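Glycoside Hydrolase Family 43_12 (Metagenome, PDB 7JVH) probably hydrolyses arabinose- or xylose-containing plant polysaccharides or oligosaccharides as a glycoside hydrolase of family 43. Local coordinates at residues L421-N424 and V428-I431; L461-N466 and L524-S529; E467-V472 and T550-G555; E487-P492 and K496-E501. One frame throughout, in Å; residues are numbered along the deposited sequence.

Contact 1: L421-N424 and V428-I431; sequences LDAN and VQPI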
loop_
_atom_site.group_PDB
_atom_site.type_symbol
_atom_site.label_atom_id
_atom_site.label_comp_id
_atom_site.label_asym_id
_atom_site.label_seq_id
_atom_site.Cartn_x
_atom_site.Cartn_y
_atom_site.Cartn_z
ATOM N N LEU A 421 0.604 23.183 -8.939
ATOM C CA LEU A 421 0.372 22.690 -10.287
ATOM C C LEU A 421 -1.011 23.167 -10.744
ATOM O O LEU A 421 -1.788 23.718 -9.956
ATOM C CB LEU A 421 0.437 21.164 -10.321
ATOM C CG LEU A 421 1.777 20.501 -10.004
ATOM C CD1 LEU A 421 1.633 18.986 -9.967
ATOM C CD2 LEU A 421 2.852 20.913 -10.995
ATOM N N ASP A 422 -1.309 22.962 -12.035
ATOM C CA ASP A 422 -2.555 23.435 -12.633
ATOM C C ASP A 422 -3.802 22.729 -12.113
ATOM O O ASP A 422 -4.860 23.349 -12.004
ATOM C CB ASP A 422 -2.477 23.343 -14.152
ATOM C CG ASP A 422 -1.557 24.397 -14.750
ATOM O OD1 ASP A 422 -1.398 25.482 -14.143
ATOM O OD2 ASP A 422 -1.017 24.156 -15.855
ATOM N N ALA A 423 -3.664 21.448 -11.776
ATOM C CA ALA A 423 -4.801 20.599 -11.447
ATOM C C ALA A 423 -5.382 20.913 -10.079
ATOM O O ALA A 423 -4.633 21.076 -9.119
ATOM C CB ALA A 423 -4.394 19.135 -11.520
ATOM N N ASN A 424 -6.717 20.979 -9.991
ATOM C CA ASN A 424 -7.393 21.016 -8.709
ATOM C C ASN A 424 -7.524 19.586 -8.166
ATOM O O ASN A 424 -7.191 18.627 -8.827
ATOM C CB ASN A 424 -8.725 21.786 -8.773
ATOM C CG ASN A 424 -9.844 21.011 -9.427
ATOM O OD1 ASN A 424 -9.956 19.782 -9.295
ATOM N ND2 ASN A 424 -10.708 21.736 -10.135
ATOM N N VAL A 428 -8.235 13.732 -12.306
ATOM C CA VAL A 428 -7.379 12.582 -12.540
ATOM C C VAL A 428 -6.123 13.114 -13.244
ATOM O O VAL A 428 -5.911 12.937 -14.438
ATOM C CB VAL A 428 -8.109 11.504 -13.358
ATOM C CG1 VAL A 428 -7.209 10.299 -13.625
ATOM C CG2 VAL A 428 -9.411 11.117 -12.654
ATOM N N GLN A 429 -5.273 13.771 -12.451
ATOM C CA GLN A 429 -4.096 14.498 -12.915
ATOM C C GLN A 429 -3.132 14.526 -11.737
ATOM O O GLN A 429 -3.539 14.266 -10.609
ATOM C CB GLN A 429 -4.483 15.947 -13.272
ATOM C CG GLN A 429 -5.369 16.105 -14.500
ATOM C CD GLN A 429 -4.635 15.764 -15.770
ATOM O OE1 GLN A 429 -3.606 16.380 -16.053
ATOM N NE2 GLN A 429 -5.154 14.792 -16.564
ATOM N N PRO A 430 -1.836 14.837 -11.946
ATOM C CA PRO A 430 -0.930 15.066 -10.815
ATOM C C PRO A 430 -1.336 16.336 -10.057
ATOM O O PRO A 430 -1.623 17.334 -10.695
ATOM C CB PRO A 430 0.445 15.235 -11.483
ATOM C CG PRO A 430 0.156 15.550 -12.913
ATOM C CD PRO A 430 -1.183 14.961 -13.259
ATOM N N ILE A 431 -1.383 16.261 -8.722
ATOM C CA ILE A 431 -1.697 17.408 -7.862
ATOM C C ILE A 431 -0.533 17.706 -6.909
ATOM O O ILE A 431 0.204 16.808 -6.532
ATOM C CB ILE A 431 -3.012 17.221 -7.070
ATOM C CG1 ILE A 431 -2.989 15.962 -6.212
ATOM C CG2 ILE A 431 -4.186 17.159 -8.022
ATOM C CD1 ILE A 431 -4.228 15.783 -5.361
#
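Residues 421-424 and 428-431 are two limbs of one irregular loop that doubles back on itself, nearest at Ala423 and Ile431, whose CA atoms are 5.7 Å apart, with no hydrogen bond running directly between the limbs. Ala423 is central to the packing. Its methyl points at the other limb, where its CB lies 3.4 Å from Pro430 O, while the same CB also meets CB of Gln429 at 3.6 Å. Leu421 approaches the Pro430 carbonyl from another direction: its CD1 lies 3.7 Å from Pro430 O and grazes the proline ring at CB, 4.2 Å away. The Pro430 oxygen is thus flanked by two methyl groups. Ile431 turns its CG1 branch between its own backbone N and carbonyl carbon (chi1 57°), which brings CG2, the other branch, to the first limb. There CG2 of Ile431 rests 3.4 Å from O of Asn424 and 4.0 Å from CB of Ala423. Leu421 N bonds to Ser432 OG, Asn424 N to Glu427 OE2 and Asn424 OD1 to Thr426 OG1; a glycerol, probably from the crystallisation liquor, lies about 3 Å from the Asn424 side chain. Gln429 and Pro430 touch Thr114 and Thr113, which belong to the glycoside hydrolase family 43 region. The arrangement is that of a connection in a beta-sandwich, carrying the chain from strand 416-418 of one sheet to strand 433-437 at the border of the other in the concanavalin A-like domain.

Contact 2: L461-N466 and L524-S529; sequences LICYQN and LNYQFS
The rings of Tyr526 and Phe528 both lean on Cys463, whose sulfur approaches each of them obliquely. From the centroid of the Tyr526 ring to Cys463 SG is 4.8 Å, on a line 52° off the ring normal; for Phe528 the line is tilted slightly more, 59°. The closest atoms are CZ of Phe528, 3.7 Å from SG of Cys463, and CD2 of Tyr526, 4.0 Å from the same SG, so one thiol makes two sulfur-aromatic contacts. CB of Cys463 points at strand 525-529, and a chi1 of -55° sets the sulfur beside its own backbone N, where it meets both rings at once. Two residues earlier on the same strand, Leu461 comes obliquely to the Phe528 ring, setting its CD2 methyl 4.0 Å from CE2 of Phe528. These residues fill the interior of a beta-sandwich of concanavalin A-like type: strands 461-464 and 525-529 belong to different sheets, run nearly antiparallel and keep their axes 10.1 Å apart, a gap bridged by side chains with no hydrogen bond across. Val519, on the strand next to 525-531, packs against Cys463 and both rings, and Tyr471 and Leu473 add to the surroundings of Phe528. The phenol of Tyr526 is held by hydrogen bonds to Gln438 OE1 and to ND2 of Asn331, a residue of the family 43 region.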
loop_
_atom_site.group_PDB
_atom_site.type_symbol
_atom_site.label_atom_id
_atom_site.label_comp_id
_atom_site.label_asym_id
_atom_site.label_seq_id
_atom_site.Cartn_x
_atom_site.Cartn_y
_atom_site.Cartn_z
ATOM N N LEU A 461 -4.488 21.428 4.326
ATOM C CA LEU A 461 -4.392 20.093 4.882
ATOM C C LEU A 461 -5.477 19.243 4.256
ATOM O O LEU A 461 -6.619 19.683 4.152
ATOM C CB LEU A 461 -4.586 20.172 6.413
ATOM C CG LEU A 461 -4.789 18.877 7.187
ATOM C CD1 LEU A 461 -3.500 18.072 7.266
ATOM C CD2 LEU A 461 -5.320 19.212 8.564
ATOM N N ILE A 462 -5.120 18.010 3.886
ATOM C CA ILE A 462 -5.971 17.134 3.084
ATOM C C ILE A 462 -6.089 15.731 3.681
ATOM O O ILE A 462 -5.085 15.128 4.065
ATOM C CB ILE A 462 -5.411 16.966 1.653
ATOM C CG1 ILE A 462 -5.107 18.320 1.022
ATOM C CG2 ILE A 462 -6.395 16.175 0.800
ATOM C CD1 ILE A 462 -4.461 18.234 -0.331
ATOM N N CYS A 463 -7.328 15.226 3.737
ATOM C CA CYS A 463 -7.638 13.818 3.942
ATOM C C CYS A 463 -8.249 13.290 2.614
ATOM O O CYS A 463 -9.293 13.777 2.162
ATOM C CB CYS A 463 -8.601 13.647 5.125
ATOM S SG CYS A 463 -8.021 14.386 6.687
ATOM N N TYR A 464 -7.585 12.289 2.018
ATOM C CA TYR A 464 -7.795 11.874 0.634
ATOM C C TYR A 464 -7.956 10.360 0.512
ATOM O O TYR A 464 -7.056 9.608 0.871
ATOM C CB TYR A 464 -6.562 12.282 -0.177
ATOM C CG TYR A 464 -6.674 12.156 -1.682
ATOM C CD1 TYR A 464 -6.368 10.957 -2.339
ATOM C CD2 TYR A 464 -7.010 13.260 -2.465
ATOM C CE1 TYR A 464 -6.448 10.861 -3.721
ATOM C CE2 TYR A 464 -7.058 13.177 -3.844
ATOM C CZ TYR A 464 -6.790 11.966 -4.466
ATOM O OH TYR A 464 -6.859 11.808 -5.843
ATOM N N GLN A 465 -9.099 9.923 -0.025
ATOM C CA GLN A 465 -9.311 8.539 -0.457
ATOM C C GLN A 465 -9.124 8.471 -1.979
ATOM O O GLN A 465 -8.266 7.738 -2.482
ATOM C CB GLN A 465 -10.696 8.062 -0.034
ATOM C CG GLN A 465 -11.161 6.708 -0.568
ATOM C CD GLN A 465 -10.128 5.589 -0.423
ATOM O OE1 GLN A 465 -9.740 5.016 -1.428
ATOM N NE2 GLN A 465 -9.678 5.285 0.801
ATOM N N ASN A 466 -9.918 9.262 -2.701
ATOM C CA ASN A 466 -9.694 9.518 -4.122
ATOM C C ASN A 466 -10.094 10.953 -4.504
ATOM O O ASN A 466 -10.600 11.726 -3.669
ATOM C CB ASN A 466 -10.370 8.450 -5.018
ATOM C CG ASN A 466 -11.868 8.514 -5.016
ATOM O OD1 ASN A 466 -12.468 9.574 -5.197
ATOM N ND2 ASN A 466 -12.490 7.361 -4.835
ATOM N N LEU A 524 -15.047 7.306 13.580
ATOM C CA LEU A 524 -16.395 7.533 13.070
ATOM C C LEU A 524 -16.534 8.819 12.259
ATOM O O LEU A 524 -17.267 8.849 11.274
ATOM C CB LEU A 524 -17.431 7.551 14.198
ATOM C CG LEU A 524 -17.770 6.192 14.863
ATOM C CD1 LEU A 524 -18.675 6.382 16.077
ATOM C CD2 LEU A 524 -18.381 5.148 13.932
ATOM N N ASN A 525 -15.869 9.891 12.705
ATOM C CA ASN A 525 -15.875 11.206 12.033
ATOM C C ASN A 525 -14.529 11.897 12.068
ATOM O O ASN A 525 -13.682 11.547 12.869
ATOM C CB ASN A 525 -16.930 12.146 12.633
ATOM C CG ASN A 525 -18.328 11.623 12.449
ATOM O OD1 ASN A 525 -18.935 11.763 11.356
ATOM N ND2 ASN A 525 -18.875 11.042 13.493
ATOM N N TYR A 526 -14.321 12.833 11.142
ATOM C CA TYR A 526 -13.128 13.662 11.067
ATOM C C TYR A 526 -13.561 15.057 11.491
ATOM O O TYR A 526 -14.617 15.537 11.073
ATOM C CB TYR A 526 -12.596 13.718 9.631
ATOM C CG TYR A 526 -11.900 12.482 9.127
ATOM C CD1 TYR A 526 -12.619 11.390 8.656
ATOM C CD2 TYR A 526 -10.510 12.412 9.097
ATOM C CE1 TYR A 526 -11.974 10.256 8.178
ATOM C CE2 TYR A 526 -9.853 11.279 8.631
ATOM C CZ TYR A 526 -10.601 10.204 8.162
ATOM O OH TYR A 526 -9.987 9.070 7.682
ATOM N N GLN A 527 -12.755 15.699 12.339
ATOM C CA GLN A 527 -13.015 17.045 12.844
ATOM C C GLN A 527 -11.771 17.874 12.559
ATOM O O GLN A 527 -10.679 17.550 13.030
ATOM C CB GLN A 527 -13.308 17.051 14.335
ATOM C CG GLN A 527 -13.364 18.447 14.967
ATOM C CD GLN A 527 -14.513 19.296 14.435
ATOM O OE1 GLN A 527 -15.656 18.946 14.656
ATOM N NE2 GLN A 527 -14.218 20.423 13.732
ATOM N N PHE A 528 -11.957 18.944 11.785
ATOM C CA PHE A 528 -10.901 19.854 11.415
ATOM C C PHE A 528 -10.826 21.020 12.420
ATOM O O PHE A 528 -11.781 21.303 13.147
ATOM C CB PHE A 528 -11.137 20.358 9.979
ATOM C CG PHE A 528 -10.717 19.369 8.918
ATOM C CD1 PHE A 528 -11.560 18.335 8.528
ATOM C CD2 PHE A 528 -9.480 19.471 8.310
ATOM C CE1 PHE A 528 -11.178 17.440 7.540
ATOM C CE2 PHE A 528 -9.091 18.560 7.313
ATOM C CZ PHE A 528 -9.944 17.549 6.937
ATOM N N SER A 529 -9.656 21.665 12.464
ATOM C CA SER A 529 -9.410 22.791 13.331
ATOM C C SER A 529 -8.240 23.576 12.803
ATOM O O SER A 529 -7.455 23.068 11.984
ATOM C CB SER A 529 -9.098 22.327 14.768
ATOM O OG SER A 529 -7.824 21.689 14.860
#

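Contact 3: E467-V472 and T550-G555; sequences EACNYV and TNFAGG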
loop_
_atom_site.group_PDB
_atom_site.type_symbol
_atom_site.label_atom_id
_atom_site.label_comp_id
_atom_site.label_asym_id
_atom_site.label_seq_id
_atom_site.Cartn_x
_atom_site.Cartn_y
_atom_site.Cartn_z
ATOM N N GLU A 467 -9.851 11.300 -5.768
ATOM C CA GLU A 467 -10.064 12.647 -6.282
ATOM C C GLU A 467 -11.477 13.208 -6.004
ATOM O O GLU A 467 -11.670 14.416 -5.996
ATOM C CB GLU A 467 -9.772 12.713 -7.779
ATOM C CG GLU A 467 -10.590 11.729 -8.635
ATOM C CD GLU A 467 -9.957 10.352 -8.813
ATOM O OE1 GLU A 467 -8.825 10.111 -8.361
ATOM O OE2 GLU A 467 -10.586 9.521 -9.460
ATOM N N ALA A 468 -12.451 12.324 -5.777
ATOM C CA ALA A 468 -13.845 12.695 -5.515
ATOM C C ALA A 468 -14.332 12.226 -4.142
ATOM O O ALA A 468 -15.528 12.241 -3.854
ATOM C CB ALA A 468 -14.751 12.129 -6.610
ATOM N N CYS A 469 -13.384 11.809 -3.296
ATOM C CA CYS A 469 -13.647 11.360 -1.935
ATOM C C CYS A 469 -12.536 11.913 -1.070
ATOM O O CYS A 469 -11.550 11.222 -0.771
ATOM C CB CYS A 469 -13.699 9.832 -1.891
ATOM S SG CYS A 469 -15.292 9.153 -2.442
ATOM N N ASN A 470 -12.690 13.189 -0.689
ATOM C CA ASN A 470 -11.687 13.892 0.090
ATOM C C ASN A 470 -12.245 15.043 0.909
ATOM O O ASN A 470 -13.327 15.563 0.611
ATOM C CB ASN A 470 -10.554 14.382 -0.813
ATOM C CG ASN A 470 -11.033 15.310 -1.924
ATOM O OD1 ASN A 470 -11.372 16.471 -1.680
ATOM N ND2 ASN A 470 -11.031 14.807 -3.157
ATOM N N TYR A 471 -11.502 15.403 1.965
ATOM C CA TYR A 471 -11.756 16.571 2.797
ATOM C C TYR A 471 -10.531 17.468 2.746
ATOM O O TYR A 471 -9.408 16.994 2.877
ATOM C CB TYR A 471 -12.011 16.160 4.239
ATOM C CG TYR A 471 -13.227 15.290 4.444
ATOM C CD1 TYR A 471 -14.444 15.629 3.885
ATOM C CD2 TYR A 471 -13.168 14.155 5.239
ATOM C CE1 TYR A 471 -15.569 14.837 4.072
ATOM C CE2 TYR A 471 -14.287 13.362 5.430
ATOM C CZ TYR A 471 -15.484 13.718 4.840
ATOM O OH TYR A 471 -16.611 12.960 5.038
ATOM N N VAL A 472 -10.759 18.768 2.532
ATOM C CA VAL A 472 -9.688 19.743 2.350
ATOM C C VAL A 472 -9.987 21.010 3.155
ATOM O O VAL A 472 -11.098 21.538 3.097
ATOM C CB VAL A 472 -9.522 20.123 0.876
ATOM C CG1 VAL A 472 -8.279 20.976 0.694
ATOM C CG2 VAL A 472 -9.444 18.897 0.010
ATOM N N THR A 550 -12.644 2.477 1.575
ATOM C CA THR A 550 -12.760 1.537 0.482
ATOM C C THR A 550 -14.208 1.094 0.283
ATOM O O THR A 550 -14.683 1.013 -0.842
ATOM C CB THR A 550 -11.842 0.344 0.738
ATOM O OG1 THR A 550 -10.484 0.771 0.504
ATOM C CG2 THR A 550 -12.193 -0.837 -0.152
ATOM N N ASN A 551 -14.897 0.818 1.393
ATOM C CA ASN A 551 -16.286 0.344 1.378
ATOM C C ASN A 551 -17.205 1.274 0.621
ATOM O O ASN A 551 -18.079 0.808 -0.090
ATOM C CB ASN A 551 -16.823 0.168 2.800
ATOM C CG ASN A 551 -15.933 -0.732 3.656
ATOM O OD1 ASN A 551 -14.833 -0.339 4.064
ATOM N ND2 ASN A 551 -16.398 -1.946 3.909
ATOM N N PHE A 552 -16.998 2.591 0.789
ATOM C CA PHE A 552 -17.865 3.610 0.221
ATOM C C PHE A 552 -17.461 4.020 -1.211
ATOM O O PHE A 552 -18.312 4.126 -2.081
ATOM C CB PHE A 552 -17.920 4.818 1.158
ATOM C CG PHE A 552 -18.782 5.942 0.662
ATOM C CD1 PHE A 552 -20.149 5.962 0.914
ATOM C CD2 PHE A 552 -18.227 6.987 -0.042
ATOM C CE1 PHE A 552 -20.937 6.994 0.446
ATOM C CE2 PHE A 552 -19.017 8.044 -0.494
ATOM C CZ PHE A 552 -20.369 8.045 -0.247
ATOM N N ALA A 553 -16.158 4.222 -1.436
ATOM C CA ALA A 553 -15.613 4.737 -2.675
ATOM C C ALA A 553 -15.098 3.666 -3.635
ATOM O O ALA A 553 -14.703 3.968 -4.760
ATOM C CB ALA A 553 -14.466 5.665 -2.345
ATOM N N GLY A 554 -15.053 2.420 -3.168
ATOM C CA GLY A 554 -14.460 1.335 -3.931
ATOM C C GLY A 554 -12.973 1.527 -4.025
ATOM O O GLY A 554 -12.431 2.446 -3.440
ATOM N N GLY A 555 -12.306 0.636 -4.753
ATOM C CA GLY A 555 -10.880 0.734 -4.983
ATOM C C GLY A 555 -10.087 -0.295 -4.234
ATOM O O GLY A 555 -10.636 -1.220 -3.636
#
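The chain from Glu467 to Val472 meets the short helix 550-553 at Cys469, which packs on Ala553 and Phe552. Before that point the chain runs through a turn, in which Glu467 forms a salt bridge to Arg401 through OE1. Cys469 then opens strand 469-472 and directs its side chain at the helix. A chi1 of -80° turns the sulfur to the side of the residue's own backbone N and so onto the methyl of Ala553, with SG of Cys469 to CB of Ala553 3.6 Å. The same sulfur reaches the Phe552 ring at the edge, near the ring plane: SG of Cys469 is 4.3 Å from CE2 of Phe552 and 5.5 Å from the ring centroid, 84° off the normal. This is an edge-on sulfur-aromatic contact, so the pi face of Phe552 is not what the thiol uses. Cys469 also lies opposite Gln465 and Asn466 in a classic beta bulge, where strands 458-464 and 469-477 of the six-stranded sheet of the sandwich join. The helix beyond is a single turn, closed by a weak bond from Gly554 N to Thr550 O of 2.7 Å, and Gly554 leaves helical geometry with a positive phi. Thr550 and Asn551 bond to Val330 of the family 43 region. Past Cys469 the strand runs on, and Tyr471 bonds through OH to Asp544 O.

Contact 4: E487-P492 and K496-E501; sequences EKTVRP and KDFKTE
Thr489 and Thr500 share one rotamer, each with OG1 anti to the carbonyl carbon (chi1 -57°), and this brings their hydroxyls together: OG1 of Thr489 is hydrogen-bonded to OG1 of Thr500 at 2.8 Å, and the direction of the proton is open. Phe498 has its CG tucked between backbone N and carbonyl carbon (chi1 66°), which swings the ring toward the first segment. There its CD1 meets the CG2 methyl of Thr489 at 3.6 Å, and its CE2 lies 3.7 Å from NH1 of Arg491. The guanidinium of Arg491 comes up to the ring obliquely, the two planes 77° apart. Lys488 and Glu501 form an antiparallel hydrogen-bonded pair, with Lys488 N to Glu501 O 3.0 Å and Glu501 N to Lys488 O 2.9 Å; it closes a hairpin with a long loop where strand 482-489 gives way to the outermost strand 501-507 of the six-stranded sheet. The side chains of this pair run along each other on one face of the sheet and form a long salt bridge of 4.0 Å from Lys488 NZ to Glu501 OE2. On the threonine side, Glu487 lays its CB 3.9 Å from CG2 of Thr500 and bonds through OE1 to a glycerol. At the loop end, Arg491 has a weak, long ion pair with Glu467, and Val490 and Pro492 pack on Phe552.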
loop_
_atom_site.group_PDB
_atom_site.type_symbol
_atom_site.label_atom_id
_atom_site.label_comp_id
_atom_site.label_asym_id
_atom_site.label_seq_id
_atom_site.Cartn_x
_atom_site.Cartn_y
_atom_site.Cartn_z
ATOM N N GLU A 487 -13.736 22.167 2.586
ATOM C CA GLU A 487 -14.484 21.600 1.487
ATOM C C GLU A 487 -14.492 20.091 1.558
ATOM O O GLU A 487 -13.505 19.467 1.969
ATOM C CB GLU A 487 -13.869 22.027 0.159
ATOM C CG GLU A 487 -14.225 23.458 -0.268
ATOM C CD GLU A 487 -13.343 23.969 -1.385
ATOM O OE1 GLU A 487 -12.241 23.400 -1.612
ATOM O OE2 GLU A 487 -13.750 24.946 -2.040
ATOM N N LYS A 488 -15.622 19.502 1.152
ATOM C CA LYS A 488 -15.725 18.070 0.908
ATOM C C LYS A 488 -16.101 17.813 -0.558
ATOM O O LYS A 488 -16.755 18.640 -1.211
ATOM C CB LYS A 488 -16.771 17.449 1.823
ATOM C CG LYS A 488 -18.187 17.922 1.568
ATOM C CD LYS A 488 -19.171 17.210 2.458
ATOM C CE LYS A 488 -20.594 17.577 2.124
ATOM N NZ LYS A 488 -21.469 16.756 2.994
ATOM N N THR A 489 -15.665 16.655 -1.061
ATOM C CA THR A 489 -16.140 16.080 -2.308
ATOM C C THR A 489 -16.432 14.625 -2.009
ATOM O O THR A 489 -15.561 13.914 -1.535
ATOM C CB THR A 489 -15.100 16.192 -3.435
ATOM O OG1 THR A 489 -14.750 17.574 -3.629
ATOM C CG2 THR A 489 -15.662 15.639 -4.761
ATOM N N VAL A 490 -17.667 14.199 -2.292
ATOM C CA VAL A 490 -18.172 12.873 -1.968
ATOM C C VAL A 490 -18.691 12.168 -3.230
ATOM O O VAL A 490 -19.604 12.674 -3.879
ATOM C CB VAL A 490 -19.327 12.982 -0.952
ATOM C CG1 VAL A 490 -19.733 11.593 -0.461
ATOM C CG2 VAL A 490 -18.940 13.892 0.219
ATOM N N ARG A 491 -18.111 11.005 -3.565
ATOM C CA ARG A 491 -18.586 10.159 -4.679
ATOM C C ARG A 491 -18.563 8.672 -4.333
ATOM O O ARG A 491 -17.504 8.042 -4.362
ATOM C CB ARG A 491 -17.761 10.378 -5.956
ATOM C CG ARG A 491 -18.282 9.567 -7.168
ATOM C CD ARG A 491 -17.385 9.681 -8.390
ATOM N NE ARG A 491 -16.074 9.142 -8.108
ATOM C CZ ARG A 491 -14.953 9.410 -8.779
ATOM N NH1 ARG A 491 -14.957 10.221 -9.837
ATOM N NH2 ARG A 491 -13.813 8.846 -8.347
ATOM N N PRO A 492 -19.722 8.049 -4.019
ATOM C CA PRO A 492 -19.772 6.597 -3.829
ATOM C C PRO A 492 -19.450 5.815 -5.112
ATOM O O PRO A 492 -19.640 6.326 -6.213
ATOM C CB PRO A 492 -21.221 6.345 -3.388
ATOM C CG PRO A 492 -21.989 7.550 -3.779
ATOM C CD PRO A 492 -21.026 8.704 -3.821
ATOM N N LYS A 496 -21.532 8.546 -10.935
ATOM C CA LYS A 496 -20.669 9.229 -11.899
ATOM C C LYS A 496 -20.437 10.675 -11.482
ATOM O O LYS A 496 -19.297 11.169 -11.501
ATOM C CB LYS A 496 -21.294 9.215 -13.305
ATOM C CG LYS A 496 -20.385 9.810 -14.386
ATOM C CD LYS A 496 -21.126 10.175 -15.658
ATOM C CE LYS A 496 -21.927 11.445 -15.480
ATOM N NZ LYS A 496 -22.222 12.057 -16.804
ATOM N N ASP A 497 -21.533 11.343 -11.103
ATOM C CA ASP A 497 -21.535 12.745 -10.755
ATOM C C ASP A 497 -21.015 13.009 -9.344
ATOM O O ASP A 497 -21.221 12.218 -8.431
ATOM C CB ASP A 497 -22.954 13.303 -10.911
ATOM C CG ASP A 497 -23.411 13.336 -12.356
ATOM O OD1 ASP A 497 -22.573 13.540 -13.261
ATOM O OD2 ASP A 497 -24.625 13.197 -12.579
ATOM N N PHE A 498 -20.328 14.144 -9.185
ATOM C CA PHE A 498 -19.894 14.641 -7.890
ATOM C C PHE A 498 -19.802 16.148 -7.928
ATOM O O PHE A 498 -19.696 16.741 -9.005
ATOM C CB PHE A 498 -18.558 14.023 -7.488
ATOM C CG PHE A 498 -17.388 14.410 -8.356
ATOM C CD1 PHE A 498 -16.769 15.655 -8.220
ATOM C CD2 PHE A 498 -16.870 13.505 -9.274
ATOM C CE1 PHE A 498 -15.673 15.992 -8.992
ATOM C CE2 PHE A 498 -15.762 13.834 -10.040
ATOM C CZ PHE A 498 -15.167 15.075 -9.899
ATOM N N LYS A 499 -19.841 16.766 -6.741
ATOM C CA LYS A 499 -19.749 18.214 -6.624
ATOM C C LYS A 499 -19.094 18.622 -5.308
ATOM O O LYS A 499 -19.529 18.220 -4.245
ATOM C CB LYS A 499 -21.136 18.844 -6.776
ATOM C CG LYS A 499 -21.152 20.350 -6.931
ATOM C CD LYS A 499 -20.159 20.886 -7.947
ATOM C CE LYS A 499 -20.214 22.420 -7.974
ATOM N NZ LYS A 499 -21.543 22.959 -8.388
ATOM N N THR A 500 -18.026 19.422 -5.408
ATOM C CA THR A 500 -17.336 19.958 -4.254
ATOM C C THR A 500 -18.265 20.933 -3.545
ATOM O O THR A 500 -18.854 21.796 -4.175
ATOM C CB THR A 500 -16.020 20.653 -4.639
ATOM O OG1 THR A 500 -15.172 19.720 -5.344
ATOM C CG2 THR A 500 -15.290 21.165 -3.378
ATOM N N GLU A 501 -18.406 20.760 -2.226
ATOM C CA GLU A 501 -19.217 21.623 -1.372
ATOM C C GLU A 501 -18.354 22.268 -0.311
ATOM O O GLU A 501 -17.424 21.644 0.190
ATOM C CB GLU A 501 -20.305 20.818 -0.682
ATOM C CG GLU A 501 -21.252 20.083 -1.614
ATOM C CD GLU A 501 -22.472 19.560 -0.849
ATOM O OE1 GLU A 501 -23.377 20.384 -0.551
ATOM O OE2 GLU A 501 -22.513 18.338 -0.515
#

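In the fold
The first segments of contacts 2, 3 and 4 lie on successive neighbouring strands of one six-stranded sheet. Centres of contacts 2 and 3 are about 11 Å apart, those of 3 and 4 about 9 Å. A probable hydrogen bond from Tyr471 N to Cys463 O, 2.8 Å, joins contacts 2 and 3; another, from Glu487 N to Val472 O, also 2.8 Å, joins 3 and 4. Contact 1 touches contact 2 through Ile431 CD1 and Tyr464 CE2, 4.1 Å apart, and contact 3 through Val428 and Glu467. Glycerol, probably from the crystallisation liquor, lies near Asn424 of contact 1 and Glu487 of contact 4. Contacts 1, 2 and 3 reach the family 43 region through Thr113 and Thr114, Asn331 and Val330.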